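PDB 2NXF: manganese-dependent ADP-ribose/CDP-alcohol diphosphatase from Danio rerio, which probably hydrolyses ADP-ribose and CDP-alcohols such as CDP-choline at the phosphoanhydride bond, using a dinuclear metal centre. Local coordinates for residues Asp42-Leu45 with Gln46-Glu50; Ser137-Pro140 with Asn141-Phe144; Leu178-Leu181 with Asn182-Pro185; Ala247-Ser250 with Val251-His255; Ile287-Pro290 with Pro291-Ala295. One frame throughout, in Å; residues are numbered along the deposited sequence. Where two conformers were deposited one is given.

Interaction 1 (Asp42-Leu45 with Gln46-Glu50); sequences DAVL and QWRRE
Asp-42 OD2 is gripped twice: by the side-chain amide of Gln-46, one helical turn on, and by NE2 of His-294 in the loop that leads into strand 295-301. The Gln-46 NE2 bond to Asp-42 OD2 is 2.8 Å long and arrives on the syn side of the carboxylate, 19° out of its plane. The carboxylate and amide planes are nevertheless steeply turned, 76° apart. Gln-46 gets there with its chain extended beyond CG, and its other amide atom, OE1, takes a hydrogen bond from Arg-311. Beneath the side chains run the regular helical bonds, among them Trp-47 N to Ala-43 O at 2.8 Å.

The buried face of the helix is carried by Trp-47. Its CG stands anti to the carbonyl carbon (chi1 -70°), which folds the indole back along the preceding turn. Ala-43 CB then sits over the face of the six-membered ring, 4.0 Å from its centroid, a CH-pi contact, while Val-44 CG2 reaches CE3 at 4.1 Å. The indole NE1 donates to the carbonyl of Ala-297. Were Trp-47 cut back to an alanine, the space under Ala-43 and Val-44 would probably be left unfilled and the Ala-297 carbonyl would lose this donor. On the outer side, Leu-45 CG lies over one face of the Arg-49 guanidinium, 3.7 Å from NH2.

Here is an amphipathic helix seen near its C-terminal end: i to i+4 pairs (Asp-42/Gln-46, Ala-43/Trp-47, Leu-45/Arg-49) and the i to i+3 pair Val-44/Trp-47, with the apolar side laid on strands 6-11 and 295-301 of a mixed sheet in the calcineurin-like phosphoesterase fold.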
loop_
_atom_site.group_PDB
_atom_site.type_symbol
_atom_site.label_atom_id
_atom_site.label_comp_id
_atom_site.label_asym_id
_atom_site.label_seq_id
_atom_site.Cartn_x
_atom_site.Cartn_y
_atom_site.Cartn_z
ATOM N N ASP A 42 8.686 17.988 0.349
ATOM C CA ASP A 42 9.387 18.162 -0.927
ATOM C C ASP A 42 8.688 17.435 -2.088
ATOM O O ASP A 42 8.592 17.988 -3.203
ATOM C CB ASP A 42 10.842 17.724 -0.845
ATOM C CG ASP A 42 11.557 17.917 -2.169
ATOM O OD1 ASP A 42 11.936 19.073 -2.487
ATOM O OD2 ASP A 42 11.658 16.921 -2.916
ATOM N N ALA A 43 8.195 16.219 -1.822
ATOM C CA ALA A 43 7.432 15.475 -2.842
ATOM C C ALA A 43 6.221 16.313 -3.287
ATOM O O ALA A 43 5.953 16.479 -4.487
ATOM C CB ALA A 43 6.979 14.131 -2.302
ATOM N N VAL A 44 5.516 16.861 -2.296
ATOM C CA VAL A 44 4.333 17.701 -2.548
ATOM C C VAL A 44 4.678 18.921 -3.386
ATOM O O VAL A 44 3.980 19.237 -4.365
ATOM C CB VAL A 44 3.617 18.084 -1.220
ATOM C CG1 VAL A 44 2.599 19.244 -1.432
ATOM C CG2 VAL A 44 2.948 16.881 -0.646
ATOM N N LEU A 45 5.776 19.598 -3.039
ATOM C CA LEU A 45 6.272 20.708 -3.853
ATOM C C LEU A 45 6.476 20.294 -5.318
ATOM O O LEU A 45 6.041 21.001 -6.239
ATOM C CB LEU A 45 7.577 21.238 -3.251
ATOM C CG LEU A 45 8.239 22.451 -3.874
ATOM C CD1 LEU A 45 7.239 23.581 -4.051
ATOM C CD2 LEU A 45 9.397 22.905 -2.971
ATOM N N GLN A 46 7.115 19.141 -5.528
ATOM C CA GLN A 46 7.370 18.635 -6.881
ATOM C C GLN A 46 6.071 18.275 -7.621
ATOM O O GLN A 46 5.903 18.656 -8.783
ATOM C CB GLN A 46 8.372 17.470 -6.867
ATOM C CG GLN A 46 9.749 17.887 -6.319
ATOM C CD GLN A 46 10.878 16.914 -6.680
ATOM O OE1 GLN A 46 10.982 16.447 -7.829
ATOM N NE2 GLN A 46 11.745 16.625 -5.703
ATOM N N TRP A 47 5.141 17.618 -6.934
ATOM C CA TRP A 47 3.852 17.236 -7.536
ATOM C C TRP A 47 3.034 18.460 -7.916
ATOM O O TRP A 47 2.311 18.443 -8.913
ATOM C CB TRP A 47 3.043 16.374 -6.578
ATOM C CG TRP A 47 3.609 14.999 -6.367
ATOM C CD1 TRP A 47 4.307 14.241 -7.266
ATOM C CD2 TRP A 47 3.491 14.212 -5.174
ATOM N NE1 TRP A 47 4.640 13.020 -6.694
ATOM C CE2 TRP A 47 4.144 12.986 -5.413
ATOM C CE3 TRP A 47 2.909 14.438 -3.911
ATOM C CZ2 TRP A 47 4.213 11.972 -4.440
ATOM C CZ3 TRP A 47 2.977 13.414 -2.938
ATOM C CH2 TRP A 47 3.631 12.212 -3.216
ATOM N N ARG A 48 3.150 19.524 -7.124
ATOM C CA ARG A 48 2.478 20.784 -7.446
ATOM C C ARG A 48 3.007 21.363 -8.752
ATOM O O ARG A 48 2.227 21.771 -9.615
ATOM C CB ARG A 48 2.638 21.800 -6.309
ATOM C CG ARG A 48 1.770 21.495 -5.095
ATOM C CD ARG A 48 2.004 22.501 -3.954
ATOM N NE ARG A 48 1.774 23.893 -4.340
ATOM C CZ ARG A 48 0.578 24.444 -4.558
ATOM N NH1 ARG A 48 -0.538 23.729 -4.440
ATOM N NH2 ARG A 48 0.497 25.723 -4.893
ATOM N N ARG A 49 4.331 21.380 -8.910
ATOM C CA ARG A 49 4.956 21.902 -10.143
ATOM C C ARG A 49 4.518 21.111 -11.374
ATOM O O ARG A 49 4.316 21.661 -12.471
ATOM C CB ARG A 49 6.481 21.839 -10.036
ATOM C CG ARG A 49 7.132 22.939 -9.224
ATOM C CD ARG A 49 8.648 22.870 -9.424
ATOM N NE ARG A 49 9.370 23.583 -8.371
ATOM C CZ ARG A 49 9.948 23.006 -7.319
ATOM N NH1 ARG A 49 9.924 21.686 -7.162
ATOM N NH2 ARG A 49 10.569 23.757 -6.420
ATOM N N GLU A 50 4.370 19.809 -11.166
ATOM C CA GLU A 50 3.978 18.861 -12.204
ATOM C C GLU A 50 2.488 18.966 -12.565
ATOM O O GLU A 50 2.050 18.354 -13.540
ATOM C CB GLU A 50 4.309 17.424 -11.725
ATOM C CG GLU A 50 5.820 17.154 -11.825
ATOM C CD GLU A 50 6.280 15.856 -11.171
ATOM O OE1 GLU A 50 5.561 15.293 -10.342
ATOM O OE2 GLU A 50 7.426 15.443 -11.456
#

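Interaction 2 (Ser137-Pro140 with Asn141-Phe144); sequences SPAP and NFRF
A type II beta turn from Ala-139 to Phe-142 closes the hairpin between strands 134-139 and 142-146, with Pro-140 and Asn-141 at its two corners. Phe-142 N donates to Ala-139 O across it at 3.1 Å. Asn-141 takes the second corner with a positive phi of 76°, as this turn type requires.

The shorter bond is made by a side chain. Ser-137 OG gives its proton to Phe-142 O at 2.7 Å, and the C=O...OG angle of 170° makes this nearly a head-on approach. With OG anti to the backbone N (chi1 176°), the hydroxyl is carried over to the returning strand. The CA of Ser-137 adds a CA-H...O contact to the same carbonyl, so one oxygen is approached by both the hydroxyl and the alpha carbon of Ser-137.

Pro-138, where the chain turns a corner, lays CG over the face of the Phe-144 ring, 3.9 Å from its centroid. The approach is offset toward the rim, and CD1 and CE1 are the nearest ring carbons. On the other side of the strand the Arg-143 guanidinium passes over Ser-137, whose CB lies 3.7 Å from NH2. The charge itself is answered farther away, NH1 by Glu-135 and NE by Glu-221.

The Phe-144 ring also meets Phe-136, Phe-226 and, edge to face, Phe-8. Strand 142-146 continues the mixed sheet onto strand 222-227 by backbone bonds; the Arg-143 side chain lies against helix 203-219, whereas Pro-138 and Ala-139 touch Phe-6 of strand 6-11.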
loop_
_atom_site.group_PDB
_atom_site.type_symbol
_atom_site.label_atom_id
_atom_site.label_comp_id
_atom_site.label_asym_id
_atom_site.label_seq_id
_atom_site.Cartn_x
_atom_site.Cartn_y
_atom_site.Cartn_z
ATOM N N SER A 137 -12.736 5.289 -11.926
ATOM C CA SER A 137 -12.010 5.611 -13.132
ATOM C C SER A 137 -11.582 7.079 -13.103
ATOM O O SER A 137 -12.428 7.955 -13.172
ATOM C CB SER A 137 -12.869 5.324 -14.362
ATOM O OG SER A 137 -12.182 5.735 -15.528
ATOM N N PRO A 138 -10.264 7.339 -13.025
ATOM C CA PRO A 138 -9.727 8.702 -12.993
ATOM C C PRO A 138 -9.666 9.373 -14.370
ATOM O O PRO A 138 -9.559 10.606 -14.458
ATOM C CB PRO A 138 -8.306 8.487 -12.466
ATOM C CG PRO A 138 -7.918 7.129 -12.993
ATOM C CD PRO A 138 -9.197 6.320 -12.941
ATOM N N ALA A 139 -9.744 8.572 -15.435
ATOM C CA ALA A 139 -9.517 9.038 -16.805
ATOM C C ALA A 139 -10.036 7.972 -17.760
ATOM O O ALA A 139 -10.065 6.789 -17.393
ATOM C CB ALA A 139 -8.023 9.268 -17.039
ATOM N N PRO A 140 -10.415 8.366 -18.987
ATOM C CA PRO A 140 -10.983 7.410 -19.934
ATOM C C PRO A 140 -10.064 6.210 -20.162
ATOM O O PRO A 140 -8.867 6.396 -20.397
ATOM C CB PRO A 140 -11.117 8.234 -21.227
ATOM C CG PRO A 140 -11.264 9.638 -20.752
ATOM C CD PRO A 140 -10.343 9.725 -19.570
ATOM N N ASN A 141 -10.630 5.001 -20.066
ATOM C CA ASN A 141 -9.917 3.737 -20.333
ATOM C C ASN A 141 -8.962 3.287 -19.220
ATOM O O ASN A 141 -8.184 2.344 -19.421
ATOM C CB ASN A 141 -9.157 3.775 -21.680
ATOM C CG ASN A 141 -10.039 4.197 -22.846
ATOM O OD1 ASN A 141 -9.750 5.177 -23.545
ATOM N ND2 ASN A 141 -11.116 3.459 -23.068
ATOM N N PHE A 142 -9.002 3.974 -18.080
ATOM C CA PHE A 142 -8.186 3.601 -16.907
ATOM C C PHE A 142 -9.025 3.418 -15.675
ATOM O O PHE A 142 -10.062 4.088 -15.506
ATOM C CB PHE A 142 -7.090 4.639 -16.635
ATOM C CG PHE A 142 -6.061 4.693 -17.714
ATOM C CD1 PHE A 142 -5.010 3.786 -17.716
ATOM C CD2 PHE A 142 -6.162 5.617 -18.759
ATOM C CE1 PHE A 142 -4.067 3.796 -18.743
ATOM C CE2 PHE A 142 -5.209 5.646 -19.787
ATOM C CZ PHE A 142 -4.168 4.733 -19.772
ATOM N N ARG A 143 -8.590 2.497 -14.819
ATOM C CA ARG A 143 -9.328 2.228 -13.590
ATOM C C ARG A 143 -8.327 2.023 -12.468
ATOM O O ARG A 143 -7.310 1.374 -12.684
ATOM C CB ARG A 143 -10.242 1.014 -13.744
ATOM C CG ARG A 143 -11.192 0.883 -12.517
ATOM C CD ARG A 143 -12.422 0.107 -12.839
ATOM N NE ARG A 143 -13.138 0.719 -13.948
ATOM C CZ ARG A 143 -14.101 1.629 -13.816
ATOM N NH1 ARG A 143 -14.499 2.034 -12.608
ATOM N NH2 ARG A 143 -14.671 2.122 -14.891
ATOM N N PHE A 144 -8.599 2.628 -11.307
ATOM C CA PHE A 144 -7.792 2.429 -10.090
ATOM C C PHE A 144 -8.577 1.567 -9.129
ATOM O O PHE A 144 -9.788 1.766 -8.952
ATOM C CB PHE A 144 -7.528 3.768 -9.374
ATOM C CG PHE A 144 -6.416 4.603 -9.972
ATOM C CD1 PHE A 144 -5.952 4.386 -11.258
ATOM C CD2 PHE A 144 -5.859 5.648 -9.230
ATOM C CE1 PHE A 144 -4.908 5.202 -11.791
ATOM C CE2 PHE A 144 -4.832 6.446 -9.755
ATOM C CZ PHE A 144 -4.360 6.218 -11.018
#

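Interaction 3 (Leu178-Leu181 with Asn182-Pro185); sequences LQDL and NLPP
Asp-180 takes hold of both residues that follow Leu-181, one with its side chain (Asn-182 N to OD1) and one with its backbone oxygen (Leu-183 N to O). Its CG stands anti to the backbone N (chi1 -176°), swinging the carboxylate forward over the chain ahead. From there OD1 accepts the backbone N-H of Asn-182 at 3.1 Å, with an N-H...O angle of 150°. The donor comes from well above the carboxylate plane, 47° out of it.

The backbone O of Asp-180 makes the turn's own bond, taking Leu-183 N at 3.1 Å; here too the donor stands above the carbonyl plane.

The side chains of Asn-182 and Leu-183 both have CG anti to the carbonyl carbon and flank the carboxylate. Asn-182 brings its CB to 3.4 Å from Asp-180 OD1, and its amide is turned perpendicular to the carboxylate, crossing it at about a right angle. Leu-183 touches the second oxygen: its CG lies 3.6 Å from Asp-180 OD2, and CD1 reaches back to the CB of Asp-180. Within this contact OD1 takes the backbone N-H, while OD2 faces the Leu-183 side chain. Farther out, Gln-179 NE2 comes to 4.3 Å from Leu-183 CD1, a loose touch.

Leu-181 points the other way, onto Leu-171 and Thr-172 of helix 162-174, and Leu-183 O accepts a bond from Asn-175.

This is a type I beta turn, Asp-180 to Leu-183, with an aspartate in its first position whose carboxylate bonds the N-H two residues on, as in an Asx turn. It folds a surface loop between helices 162-174 and 203-219.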
loop_
_atom_site.group_PDB
_atom_site.type_symbol
_atom_site.label_atom_id
_atom_site.label_comp_id
_atom_site.label_asym_id
_atom_site.label_seq_id
_atom_site.Cartn_x
_atom_site.Cartn_y
_atom_site.Cartn_z
ATOM N N LEU A 178 3.367 -17.932 19.621
ATOM C CA LEU A 178 2.206 -17.235 20.200
ATOM C C LEU A 178 2.594 -16.069 21.112
ATOM O O LEU A 178 1.824 -15.115 21.264
ATOM C CB LEU A 178 1.273 -18.210 20.926
ATOM C CG LEU A 178 0.739 -19.365 20.075
ATOM C CD1 LEU A 178 -0.158 -20.278 20.913
ATOM C CD2 LEU A 178 0.024 -18.909 18.815
ATOM N N GLN A 179 3.798 -16.137 21.676
ATOM C CA GLN A 179 4.307 -15.100 22.570
ATOM C C GLN A 179 4.703 -13.822 21.815
ATOM O O GLN A 179 4.743 -12.740 22.402
ATOM C CB GLN A 179 5.471 -15.637 23.414
ATOM C CG GLN A 179 6.849 -15.715 22.725
ATOM C CD GLN A 179 6.913 -16.658 21.517
ATOM O OE1 GLN A 179 6.177 -17.646 21.433
ATOM N NE2 GLN A 179 7.819 -16.356 20.585
ATOM N N ASP A 180 4.997 -13.951 20.520
ATOM C CA ASP A 180 5.283 -12.796 19.670
ATOM C C ASP A 180 5.092 -13.163 18.212
ATOM O O ASP A 180 6.024 -13.611 17.537
ATOM C CB ASP A 180 6.700 -12.254 19.897
ATOM C CG ASP A 180 6.982 -10.985 19.085
ATOM O OD1 ASP A 180 6.080 -10.473 18.376
ATOM O OD2 ASP A 180 8.127 -10.492 19.162
ATOM N N LEU A 181 3.876 -12.947 17.724
ATOM C CA LEU A 181 3.529 -13.324 16.360
ATOM C C LEU A 181 4.127 -12.408 15.268
ATOM O O LEU A 181 3.896 -12.628 14.074
ATOM C CB LEU A 181 2.001 -13.494 16.218
ATOM C CG LEU A 181 1.436 -14.750 16.903
ATOM C CD1 LEU A 181 -0.084 -14.663 17.068
ATOM C CD2 LEU A 181 1.817 -16.027 16.171
ATOM N N ASN A 182 4.895 -11.391 15.669
ATOM C CA ASN A 182 5.676 -10.599 14.700
ATOM C C ASN A 182 6.952 -11.334 14.277
ATOM O O ASN A 182 7.605 -10.942 13.304
ATOM C CB ASN A 182 6.044 -9.217 15.264
ATOM C CG ASN A 182 4.845 -8.292 15.364
ATOM O OD1 ASN A 182 4.063 -8.160 14.425
ATOM N ND2 ASN A 182 4.679 -7.671 16.536
ATOM N N LEU A 183 7.311 -12.379 15.014
ATOM C CA LEU A 183 8.479 -13.191 14.655
ATOM C C LEU A 183 8.052 -14.274 13.666
ATOM O O LEU A 183 7.130 -15.042 13.959
ATOM C CB LEU A 183 9.125 -13.832 15.891
ATOM C CG LEU A 183 9.644 -12.878 16.971
ATOM C CD1 LEU A 183 10.177 -13.657 18.164
ATOM C CD2 LEU A 183 10.721 -11.940 16.393
ATOM N N PRO A 184 8.733 -14.356 12.506
ATOM C CA PRO A 184 8.279 -15.305 11.489
ATOM C C PRO A 184 8.518 -16.742 11.941
ATOM O O PRO A 184 9.392 -16.980 12.787
ATOM C CB PRO A 184 9.141 -14.960 10.275
ATOM C CG PRO A 184 10.378 -14.378 10.845
ATOM C CD PRO A 184 9.924 -13.609 12.064
ATOM N N PRO A 185 7.715 -17.692 11.424
ATOM C CA PRO A 185 7.817 -19.082 11.873
ATOM C C PRO A 185 9.059 -19.790 11.351
ATOM O O PRO A 185 9.455 -20.807 11.910
ATOM C CB PRO A 185 6.571 -19.731 11.270
ATOM C CG PRO A 185 6.303 -18.946 10.051
ATOM C CD PRO A 185 6.643 -17.524 10.424
#

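Interaction 4 (Ala247-Ser250 with Val251-His255); sequences AVLS and VLRSH
Arg-253 runs back along the preceding turn of helix 245-253 toward Leu-249. Its CB lies 3.4 Å from Leu-249 O, and CG and CD keep following that carbonyl, CG at 3.2 Å. With CG anti to the carbonyl carbon (chi1 -68°) and the chain extended from CG to NE, the guanidinium arrives over Leu-249, whose CB sits above one face, 3.8 Å from NH1. NH2 comes near Leu-249 CD1. At the edge of the group, in its plane, NH1 donates to a water 2.9 Å away; a further link from that water to Ser-250 OG is doubtful, since the serine has a second conformer. Two carboxylates outside the segments take the charge: Glu-246 pairs with NH1 and Asp-274 with NH2.

Under the side chains the helical bonds are sound, Leu-252 N to Val-248 O at 2.9 Å and Arg-253 N to Leu-249 O likewise, whereas the bond from Val-251 N to Ala-247 O is weak.

On the buried side Val-248 and Leu-252 run alongside each other in the same direction, CG1 of Val-248 4.2 Å from CG of Leu-252. Leu-252 CD1 also approaches Leu-249 CD2 at 4.4 Å, and beyond them lie Phe-261 of strand 258-263 and His-280 of strand 279-282. Replacing Leu-252 with an alanine would probably open a gap between Val-248, Leu-249 and these strands.

The helix is the crossover of a beta-alpha-beta unit joining strands 222-227 and 258-263. Its chemistry is divided accordingly: branched aliphatic groups pack on the sheet, while the arginine spends its methylenes on the helix backbone and its charge on two acids, which is likely to hold the guanidinium in one orientation.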
loop_
_atom_site.group_PDB
_atom_site.type_symbol
_atom_site.label_atom_id
_atom_site.label_comp_id
_atom_site.label_asym_id
_atom_site.label_seq_id
_atom_site.Cartn_x
_atom_site.Cartn_y
_atom_site.Cartn_z
ATOM N N ALA A 247 -3.442 -16.395 -3.981
ATOM C CA ALA A 247 -4.855 -16.233 -4.347
ATOM C C ALA A 247 -5.046 -14.957 -5.159
ATOM O O ALA A 247 -5.819 -14.933 -6.126
ATOM C CB ALA A 247 -5.735 -16.218 -3.095
ATOM N N VAL A 248 -4.304 -13.915 -4.791
ATOM C CA VAL A 248 -4.340 -12.646 -5.540
ATOM C C VAL A 248 -3.726 -12.832 -6.923
ATOM O O VAL A 248 -4.309 -12.406 -7.928
ATOM C CB VAL A 248 -3.635 -11.502 -4.801
ATOM C CG1 VAL A 248 -3.814 -10.176 -5.580
ATOM C CG2 VAL A 248 -4.236 -11.326 -3.410
ATOM N N LEU A 249 -2.555 -13.468 -6.972
ATOM C CA LEU A 249 -1.885 -13.711 -8.265
ATOM C C LEU A 249 -2.787 -14.492 -9.203
ATOM O O LEU A 249 -2.845 -14.201 -10.396
ATOM C CB LEU A 249 -0.554 -14.441 -8.084
ATOM C CG LEU A 249 0.507 -13.639 -7.331
ATOM C CD1 LEU A 249 1.706 -14.524 -7.028
ATOM C CD2 LEU A 249 0.908 -12.396 -8.142
ATOM N N SER A 250 -3.502 -15.486 -8.675
ATOM C CA SER A 250 -4.399 -16.288 -9.501
ATOM C C SER A 250 -5.473 -15.432 -10.166
ATOM O O SER A 250 -5.802 -15.648 -11.337
ATOM C CB SER A 250 -5.044 -17.392 -8.667
ATOM O OG SER A 250 -4.099 -18.401 -8.376
ATOM N N VAL A 251 -6.016 -14.468 -9.411
ATOM C CA VAL A 251 -6.996 -13.517 -9.953
ATOM C C VAL A 251 -6.347 -12.620 -11.024
ATOM O O VAL A 251 -6.859 -12.531 -12.143
ATOM C CB VAL A 251 -7.653 -12.657 -8.845
ATOM C CG1 VAL A 251 -8.529 -11.543 -9.454
ATOM C CG2 VAL A 251 -8.495 -13.550 -7.923
ATOM N N LEU A 252 -5.202 -12.028 -10.706
ATOM C CA LEU A 252 -4.548 -11.099 -11.638
ATOM C C LEU A 252 -4.210 -11.764 -12.960
ATOM O O LEU A 252 -4.390 -11.160 -14.028
ATOM C CB LEU A 252 -3.277 -10.520 -11.030
ATOM C CG LEU A 252 -3.424 -9.789 -9.695
ATOM C CD1 LEU A 252 -2.052 -9.286 -9.240
ATOM C CD2 LEU A 252 -4.465 -8.654 -9.783
ATOM N N ARG A 253 -3.720 -13.002 -12.884
ATOM C CA ARG A 253 -3.283 -13.744 -14.079
ATOM C C ARG A 253 -4.433 -14.114 -15.025
ATOM O O ARG A 253 -4.200 -14.450 -16.191
ATOM C CB ARG A 253 -2.494 -14.987 -13.673
ATOM C CG ARG A 253 -1.150 -14.624 -13.040
ATOM C CD ARG A 253 -0.466 -15.826 -12.412
ATOM N NE ARG A 253 0.884 -15.475 -11.960
ATOM C CZ ARG A 253 1.537 -16.105 -10.984
ATOM N NH1 ARG A 253 0.959 -17.109 -10.335
ATOM N NH2 ARG A 253 2.767 -15.728 -10.660
ATOM N N SER A 254 -5.661 -14.045 -14.506
ATOM C CA SER A 254 -6.886 -14.313 -15.260
ATOM C C SER A 254 -7.357 -13.139 -16.115
ATOM O O SER A 254 -8.304 -13.285 -16.896
ATOM C CB SER A 254 -8.008 -14.662 -14.273
ATOM O OG SER A 254 -7.753 -15.936 -13.699
ATOM N N HIS A 255 -6.722 -11.976 -15.960
ATOM C CA HIS A 255 -7.247 -10.749 -16.556
ATOM C C HIS A 255 -6.203 -9.912 -17.279
ATOM O O HIS A 255 -5.282 -9.372 -16.645
ATOM C CB HIS A 255 -7.917 -9.901 -15.471
ATOM C CG HIS A 255 -9.080 -10.583 -14.827
ATOM N ND1 HIS A 255 -10.301 -10.708 -15.451
ATOM C CD2 HIS A 255 -9.208 -11.185 -13.619
ATOM C CE1 HIS A 255 -11.132 -11.366 -14.658
ATOM N NE2 HIS A 255 -10.496 -11.652 -13.535
HETATM O O HOH W 1 -1.615 -18.358 -10.375
#

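Interaction 5 (Ile287-Pro290 with Pro291-Ala295); sequences IETP and PHSHA
A type I beta turn from Pro-290 to Ser-293 reverses the chain just before strand 295-301, closed by Ser-293 N donating to Pro-290 O at 2.9 Å from above the carbonyl plane. Two successive prolines open it, Pro-291 taking the first corner with phi -60°.

His-292, at the second corner, folds back over the turn. Its CG sits between the backbone N and the carbonyl carbon (chi1 57°), a crowded position that turns the imidazole onto Pro-290. The proline CG lies over the ring face, 3.6 Å from the centroid, in a CH-pi contact offset toward the NE2-CE1 side.

Thr-289 bridges to the outgoing chain. Its CG2, anti to the backbone N, rests 3.3 Å from His-294 N and 3.5 Å from Ser-293 OG. The hydroxyl has partners elsewhere, Gly-285 O and Arg-313, and OG1 also touches the methyl of Ala-295. This side chain is about 7 Å from that of His-267, a zinc ligand, and neighbouring Glu-288 bonds ND1 of the same histidine, placing the loop beside the dimetal site as part of its second shell.

The His-294 CB leaves the chain away from residues 287-290, and its ring reaches helix 35-49, where NE2 bonds Asp-42. The other ring nitrogen turns back on its own chain: Ala-295 N donates to His-294 ND1 at 3.1 Å, in the plane of the imidazole.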
loop_
_atom_site.group_PDB
_atom_site.type_symbol
_atom_site.label_atom_id
_atom_site.label_comp_id
_atom_site.label_asym_id
_atom_site.label_seq_id
_atom_site.Cartn_x
_atom_site.Cartn_y
_atom_site.Cartn_z
ATOM N N ILE A 287 10.291 6.187 5.123
ATOM C CA ILE A 287 10.816 6.109 6.499
ATOM C C ILE A 287 12.269 5.645 6.587
ATOM O O ILE A 287 12.993 6.072 7.474
ATOM C CB ILE A 287 9.900 5.276 7.413
ATOM C CG1 ILE A 287 10.342 5.344 8.885
ATOM C CG2 ILE A 287 9.793 3.819 6.931
ATOM C CD1 ILE A 287 10.279 6.756 9.488
ATOM N N GLU A 288 12.707 4.775 5.667
ATOM C CA GLU A 288 14.098 4.297 5.745
ATOM C C GLU A 288 15.033 5.065 4.812
ATOM O O GLU A 288 16.164 4.644 4.586
ATOM C CB GLU A 288 14.167 2.788 5.521
ATOM C CG GLU A 288 13.603 2.055 6.751
ATOM C CD GLU A 288 13.546 0.552 6.620
ATOM O OE1 GLU A 288 14.117 0.003 5.662
ATOM O OE2 GLU A 288 12.920 -0.072 7.511
ATOM N N THR A 289 14.531 6.188 4.301
ATOM C CA THR A 289 15.297 7.078 3.406
ATOM C C THR A 289 15.952 8.244 4.200
ATOM O O THR A 289 15.226 9.024 4.823
ATOM C CB THR A 289 14.416 7.638 2.322
ATOM O OG1 THR A 289 13.723 6.559 1.676
ATOM C CG2 THR A 289 15.255 8.423 1.298
ATOM N N PRO A 290 17.296 8.372 4.173
ATOM C CA PRO A 290 17.918 9.486 4.908
ATOM C C PRO A 290 17.701 10.825 4.212
ATOM O O PRO A 290 17.325 10.855 3.041
ATOM C CB PRO A 290 19.410 9.113 4.926
ATOM C CG PRO A 290 19.596 8.284 3.714
ATOM C CD PRO A 290 18.315 7.499 3.545
ATOM N N PRO A 291 17.922 11.939 4.935
ATOM C CA PRO A 291 17.672 13.263 4.381
ATOM C C PRO A 291 18.478 13.593 3.126
ATOM O O PRO A 291 18.093 14.482 2.387
ATOM C CB PRO A 291 18.109 14.204 5.522
ATOM C CG PRO A 291 17.891 13.416 6.730
ATOM C CD PRO A 291 18.346 12.023 6.347
ATOM N N HIS A 292 19.602 12.914 2.913
ATOM C CA HIS A 292 20.392 13.153 1.700
ATOM C C HIS A 292 19.860 12.385 0.479
ATOM O O HIS A 292 20.431 12.470 -0.616
ATOM C CB HIS A 292 21.863 12.848 1.929
ATOM C CG HIS A 292 22.139 11.456 2.391
ATOM N ND1 HIS A 292 22.305 11.134 3.723
ATOM C CD2 HIS A 292 22.283 10.298 1.701
ATOM C CE1 HIS A 292 22.548 9.836 3.832
ATOM N NE2 HIS A 292 22.543 9.307 2.619
ATOM N N SER A 293 18.779 11.641 0.678
ATOM C CA SER A 293 18.221 10.806 -0.378
ATOM C C SER A 293 16.739 11.191 -0.609
ATOM O O SER A 293 16.307 12.293 -0.229
ATOM C CB SER A 293 18.430 9.323 0.014
ATOM O OG SER A 293 17.921 8.450 -0.980
ATOM N N HIS A 294 15.961 10.323 -1.255
ATOM C CA HIS A 294 14.526 10.567 -1.433
ATOM C C HIS A 294 13.871 9.256 -1.777
ATOM O O HIS A 294 14.563 8.273 -2.030
ATOM C CB HIS A 294 14.254 11.546 -2.585
ATOM C CG HIS A 294 13.192 12.563 -2.283
ATOM N ND1 HIS A 294 12.045 12.268 -1.580
ATOM C CD2 HIS A 294 13.116 13.883 -2.593
ATOM C CE1 HIS A 294 11.304 13.357 -1.470
ATOM N NE2 HIS A 294 11.930 14.347 -2.081
ATOM N N ALA A 295 12.541 9.245 -1.751
ATOM C CA ALA A 295 11.755 8.095 -2.241
ATOM C C ALA A 295 10.331 8.488 -2.544
ATOM O O ALA A 295 9.469 8.476 -1.665
ATOM C CB ALA A 295 11.764 6.943 -1.216
#

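Interactions 1 and 5 are the two that meet: Asp-42 OD2 and His-294 NE2 lie 2.7 Å apart, a probable hydrogen bond tying helix 35-49 to the loop before strand 295-301, although their centres are 16 Å apart. Interaction 5 approaches the dimetal centre, with Thr-289 about 11 Å from a zinc ion, side chain to metal. Interaction 3 comes to it separately, the Asn-182 side chain lying about 7 Å from that of the zinc ligand Asn-96; nearest atoms of interactions 3 and 5 are about 13 Å apart. Interaction 2 is a hairpin in the seven-stranded mixed sheet and interaction 4 a helix packed on that sheet, centres 20 Å apart; interaction 4 lies across the chain's centre from interaction 1.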